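Long-range contact in xylanase 10C (Pseudomonas cellulosa, PDB 1GNY), which cleaves internal beta-1,4 linkages of xylan, and here is represented by its N-terminal family 15 carbohydrate-binding module, which binds xylan and xylooligosaccharides: residues E68-A80 against E90-A102. Sequence-based numbering, arbitrary orientation.
With NA (sodium ion), chain C; XYP (beta-D-xylopyranose), chain B; XYP (beta-D-xylopyranose), chain D.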
# COMPACT_ATOMS: atom_id res chain seq x y z
N GLU A 68 -16.57 5.57 9.10
CA GLU A 68 -16.77 6.62 8.10
C GLU A 68 -16.20 6.23 6.73
O GLU A 68 -16.77 6.57 5.69
CB GLU A 68 -16.15 7.95 8.56
CG GLU A 68 -16.98 8.70 9.59
CD GLU A 68 -16.26 9.92 10.16
OE1 GLU A 68 -15.01 10.01 10.06
OE2 GLU A 68 -16.93 10.82 10.70
N PHE A 69 -15.06 5.52 6.72
CA PHE A 69 -14.50 5.05 5.44
C PHE A 69 -15.44 4.03 4.80
O PHE A 69 -15.72 4.09 3.60
CB PHE A 69 -13.08 4.47 5.57
CG PHE A 69 -12.43 4.15 4.24
CD1 PHE A 69 -12.70 2.96 3.54
CD2 PHE A 69 -11.58 5.05 3.64
CE1 PHE A 69 -12.12 2.71 2.30
CE2 PHE A 69 -11.02 4.80 2.40
CZ PHE A 69 -11.29 3.64 1.74
N LYS A 70 -15.89 3.06 5.59
CA LYS A 70 -16.83 2.06 5.05
C LYS A 70 -18.11 2.77 4.50
O LYS A 70 -18.58 2.43 3.38
CB LYS A 70 -17.17 1.00 6.10
CG LYS A 70 -18.30 0.03 5.69
CD LYS A 70 -17.95 -0.84 4.53
CE LYS A 70 -19.08 -1.86 4.26
NZ LYS A 70 -18.82 -2.74 3.06
N ALA A 71 -18.63 3.74 5.24
CA ALA A 71 -19.84 4.50 4.81
C ALA A 71 -19.66 5.30 3.50
O ALA A 71 -20.61 5.45 2.71
CB ALA A 71 -20.35 5.44 5.92
N SER A 72 -18.43 5.73 3.23
CA SER A 72 -18.11 6.54 2.06
C SER A 72 -18.16 5.75 0.74
O SER A 72 -18.15 6.33 -0.33
CB SER A 72 -16.73 7.17 2.19
OG SER A 72 -15.71 6.22 1.89
N GLU A 73 -18.12 4.43 0.85
CA GLU A 73 -18.13 3.50 -0.29
C GLU A 73 -16.88 3.53 -1.16
O GLU A 73 -16.88 3.04 -2.27
CB GLU A 73 -19.41 3.65 -1.13
CG GLU A 73 -20.63 3.16 -0.38
CD GLU A 73 -21.86 3.14 -1.29
OE1 GLU A 73 -22.41 4.22 -1.54
OE2 GLU A 73 -22.24 2.05 -1.80
N ALA A 74 -15.79 4.09 -0.62
CA ALA A 74 -14.52 4.14 -1.35
C ALA A 74 -13.81 2.78 -1.36
O ALA A 74 -14.05 1.92 -0.51
CB ALA A 74 -13.59 5.20 -0.77
N ASN A 75 -12.94 2.58 -2.34
CA ASN A 75 -12.19 1.35 -2.48
C ASN A 75 -10.75 1.53 -1.94
O ASN A 75 -10.36 2.67 -1.70
CB ASN A 75 -12.09 0.92 -3.94
CG ASN A 75 -13.45 0.74 -4.61
OD1 ASN A 75 -14.42 0.26 -3.99
ND2 ASN A 75 -13.54 1.17 -5.87
N LEU A 76 -10.05 0.42 -1.76
CA LEU A 76 -8.62 0.47 -1.31
C LEU A 76 -7.75 -0.19 -2.34
O LEU A 76 -7.99 -1.37 -2.76
CB LEU A 76 -8.43 -0.20 0.05
CG LEU A 76 -8.88 0.57 1.28
CD1 LEU A 76 -8.76 -0.33 2.52
CD2 LEU A 76 -8.10 1.88 1.46
N GLN A 77 -6.68 0.52 -2.70
CA GLN A 77 -5.72 0.04 -3.69
C GLN A 77 -4.30 -0.04 -3.13
O GLN A 77 -3.72 0.99 -2.82
CB GLN A 77 -5.70 0.95 -4.92
CG GLN A 77 -4.64 0.56 -5.97
CD GLN A 77 -4.68 1.41 -7.22
OE1 GLN A 77 -5.08 2.58 -7.20
NE2 GLN A 77 -4.23 0.83 -8.32
N ILE A 78 -3.81 -1.25 -2.97
CA ILE A 78 -2.36 -1.50 -2.71
C ILE A 78 -1.69 -1.25 -4.07
O ILE A 78 -2.15 -1.75 -5.08
CB ILE A 78 -2.07 -2.92 -2.18
CG1 ILE A 78 -2.68 -3.12 -0.78
CG2 ILE A 78 -0.57 -3.21 -2.17
CD1 ILE A 78 -2.71 -4.56 -0.33
N PHE A 79 -0.55 -0.58 -4.09
CA PHE A 79 0.19 -0.31 -5.33
C PHE A 79 1.69 -0.27 -5.08
O PHE A 79 2.12 -0.18 -3.95
CB PHE A 79 -0.29 1.02 -5.96
CG PHE A 79 -0.00 2.24 -5.12
CD1 PHE A 79 -0.78 2.56 -4.01
CD2 PHE A 79 1.08 3.06 -5.42
CE1 PHE A 79 -0.51 3.69 -3.23
CE2 PHE A 79 1.38 4.14 -4.63
CZ PHE A 79 0.57 4.49 -3.54
N ALA A 80 2.47 -0.30 -6.16
CA ALA A 80 3.91 -0.17 -6.10
C ALA A 80 4.35 0.56 -7.37
O ALA A 80 3.72 0.44 -8.41
CB ALA A 80 4.57 -1.54 -5.98
N GLU A 90 2.64 -1.12 -10.54
CA GLU A 90 1.66 -2.20 -10.40
C GLU A 90 0.36 -1.51 -9.98
O GLU A 90 0.21 -1.08 -8.84
CB GLU A 90 2.06 -3.24 -9.33
CG GLU A 90 1.01 -4.35 -9.14
CD GLU A 90 0.62 -5.05 -10.45
OE1 GLU A 90 1.45 -5.79 -11.01
OE2 GLU A 90 -0.52 -4.83 -10.93
N TRP A 91 -0.58 -1.46 -10.91
CA TRP A 91 -1.85 -0.74 -10.76
C TRP A 91 -3.10 -1.65 -10.81
O TRP A 91 -4.22 -1.15 -10.82
CB TRP A 91 -1.92 0.28 -11.92
CG TRP A 91 -0.71 1.18 -11.96
CD1 TRP A 91 0.28 1.22 -12.91
CD2 TRP A 91 -0.37 2.15 -10.99
NE1 TRP A 91 1.21 2.17 -12.57
CE2 TRP A 91 0.84 2.76 -11.40
CE3 TRP A 91 -0.99 2.60 -9.81
CZ2 TRP A 91 1.45 3.78 -10.66
CZ3 TRP A 91 -0.38 3.62 -9.08
CH2 TRP A 91 0.83 4.18 -9.50
N ASP A 92 -2.92 -2.95 -10.81
CA ASP A 92 -4.06 -3.89 -11.01
C ASP A 92 -4.68 -4.52 -9.74
O ASP A 92 -5.59 -5.38 -9.84
CB ASP A 92 -3.67 -5.00 -12.01
CG ASP A 92 -3.31 -4.46 -13.41
OD1 ASP A 92 -3.85 -3.41 -13.85
OD2 ASP A 92 -2.46 -5.03 -14.13
N CYS A 93 -4.25 -4.07 -8.57
CA CYS A 93 -4.78 -4.58 -7.31
C CYS A 93 -5.88 -3.65 -6.82
O CYS A 93 -5.76 -2.44 -6.93
CB CYS A 93 -3.67 -4.68 -6.26
SG CYS A 93 -2.37 -5.85 -6.73
N LEU A 94 -6.96 -4.24 -6.31
CA LEU A 94 -8.06 -3.44 -5.75
C LEU A 94 -8.89 -4.27 -4.81
O LEU A 94 -9.15 -5.45 -5.06
CB LEU A 94 -8.96 -2.88 -6.85
CG LEU A 94 -9.99 -1.85 -6.38
CD1 LEU A 94 -9.28 -0.57 -5.98
CD2 LEU A 94 -10.98 -1.60 -7.48
N ALA A 95 -9.29 -3.64 -3.71
CA ALA A 95 -10.22 -4.18 -2.73
C ALA A 95 -11.42 -3.27 -2.78
O ALA A 95 -11.38 -2.11 -2.37
CB ALA A 95 -9.61 -4.20 -1.35
N GLY A 96 -12.54 -3.77 -3.27
CA GLY A 96 -13.68 -2.90 -3.33
C GLY A 96 -14.45 -2.77 -2.02
O GLY A 96 -14.38 -3.65 -1.19
N SER A 97 -15.15 -1.67 -1.87
CA SER A 97 -15.91 -1.31 -0.65
C SER A 97 -16.79 -2.46 -0.14
O SER A 97 -16.85 -2.74 1.08
CB SER A 97 -16.76 -0.06 -0.86
OG SER A 97 -17.41 0.31 0.37
N SER A 98 -17.41 -3.16 -1.08
CA SER A 98 -18.28 -4.33 -0.76
C SER A 98 -17.57 -5.46 0.01
O SER A 98 -18.20 -6.19 0.79
CB SER A 98 -18.95 -4.87 -2.03
OG SER A 98 -18.01 -5.34 -2.96
N GLU A 99 -16.26 -5.56 -0.16
CA GLU A 99 -15.47 -6.57 0.50
C GLU A 99 -14.81 -6.07 1.78
O GLU A 99 -14.11 -6.82 2.46
CB GLU A 99 -14.45 -7.11 -0.48
CG GLU A 99 -15.06 -7.39 -1.86
CD GLU A 99 -16.21 -8.39 -1.83
OE1 GLU A 99 -15.96 -9.57 -1.51
OE2 GLU A 99 -17.36 -8.00 -2.13
N LEU A 100 -14.98 -4.80 2.09
CA LEU A 100 -14.44 -4.25 3.34
C LEU A 100 -15.50 -4.21 4.45
O LEU A 100 -16.71 -4.24 4.20
CB LEU A 100 -13.91 -2.84 3.09
CG LEU A 100 -12.90 -2.65 1.92
CD1 LEU A 100 -12.65 -1.15 1.70
CD2 LEU A 100 -11.63 -3.40 2.21
N THR A 101 -15.00 -4.05 5.67
CA THR A 101 -15.83 -3.88 6.86
C THR A 101 -15.04 -3.04 7.87
O THR A 101 -13.79 -3.07 7.89
CB THR A 101 -16.19 -5.23 7.52
OG1 THR A 101 -17.01 -5.00 8.69
CG2 THR A 101 -14.98 -5.97 8.04
N ALA A 102 -15.77 -2.30 8.68
CA ALA A 102 -15.16 -1.58 9.79
C ALA A 102 -15.20 -2.41 11.08
O ALA A 102 -14.65 -1.98 12.13
CB ALA A 102 -15.89 -0.28 10.01
NA NA C . -12.71 -0.56 12.24
C1 XYP B . -1.93 5.87 -12.49
C2 XYP B . -3.43 5.99 -12.63
C3 XYP B . -4.04 4.66 -13.01
C4 XYP B . -3.28 4.05 -14.17
C5 XYP B . -1.80 4.04 -13.81
O2 XYP B . -4.02 6.46 -11.43
O3 XYP B . -5.41 4.79 -13.35
O4 XYP B . -3.78 2.75 -14.29
O5 XYP B . -1.34 5.36 -13.57
C1 XYP D . 1.38 8.71 -9.74
C2 XYP D . 1.86 8.54 -11.17
C3 XYP D . 0.63 8.36 -12.05
C4 XYP D . -0.21 7.20 -11.56
C5 XYP D . -0.51 7.43 -10.10
O2 XYP D . 2.57 9.70 -11.60
O3 XYP D . 1.01 8.02 -13.37
O4 XYP D . -1.42 7.17 -12.30
O5 XYP D . 0.69 7.63 -9.34
O HOH W 1 -15.58 1.68 1.74
O HOH W 2 -19.70 -0.86 1.10
O HOH W 3 -2.40 -1.76 -7.79
O HOH W 4 -13.32 0.80 13.50
O HOH W 5 -12.68 -2.74 13.96
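Leu76 and Ala95 pair through their backbones as a single antiparallel bridge, tying strand 75-82 of the CBM15 beta-sandwich to the loop between strands 85-90 and 106-111. Leu76 N gives a nearly straight bond to Ala95 O (2.9 Å), and Ala95 N returns one to Leu76 O.

Nearer the sugar site water 3 spans the separating backbones, donating to Ile78 O and Glu90 O and accepting from Cys93 N and Gln77 NE2; beyond it Glu90 N bonds to Ala80 O. A disulfide joins Cys93 to Cys110.

The flat, apolar indole of Trp91 suits sugar C-H groups: C5 of one xylose (chain B) lies over one face, 3.6 Å from Trp91 CG, and the next xylose (chain D) meets Trp91 CH2. Beside the indole, the Phe79 ring is nearly parallel (9°) but barely overlaps it, Phe79 CD2 lying 4.0 Å from Trp91 CZ3. An alanine in place of Trp91 would probably leave the chain B xylose without its stacking platform and Phe79 without that neighbour.

Apolar contacts close the other end: Leu100 CD1 meets the edge of the Phe69 ring at CE1 and also Leu76 CD1. Two residues on, Ala102 O binds the sodium ion with Asn64 OD1, Val65 O and waters.

Polar side chains grip the 3-10 turn at 97-99. Asn75 OD1 accepts from Ser97 N (3.0 Å). Lys70, long and bent at chi2 (65°), brings NZ to Ser97 O and Leu100 O, both at 2.8 Å, and to water 2, which also bonds Ser97 OG; on Ser97 O, NZ and Leu100 N arrive from opposite faces of the carbonyl plane.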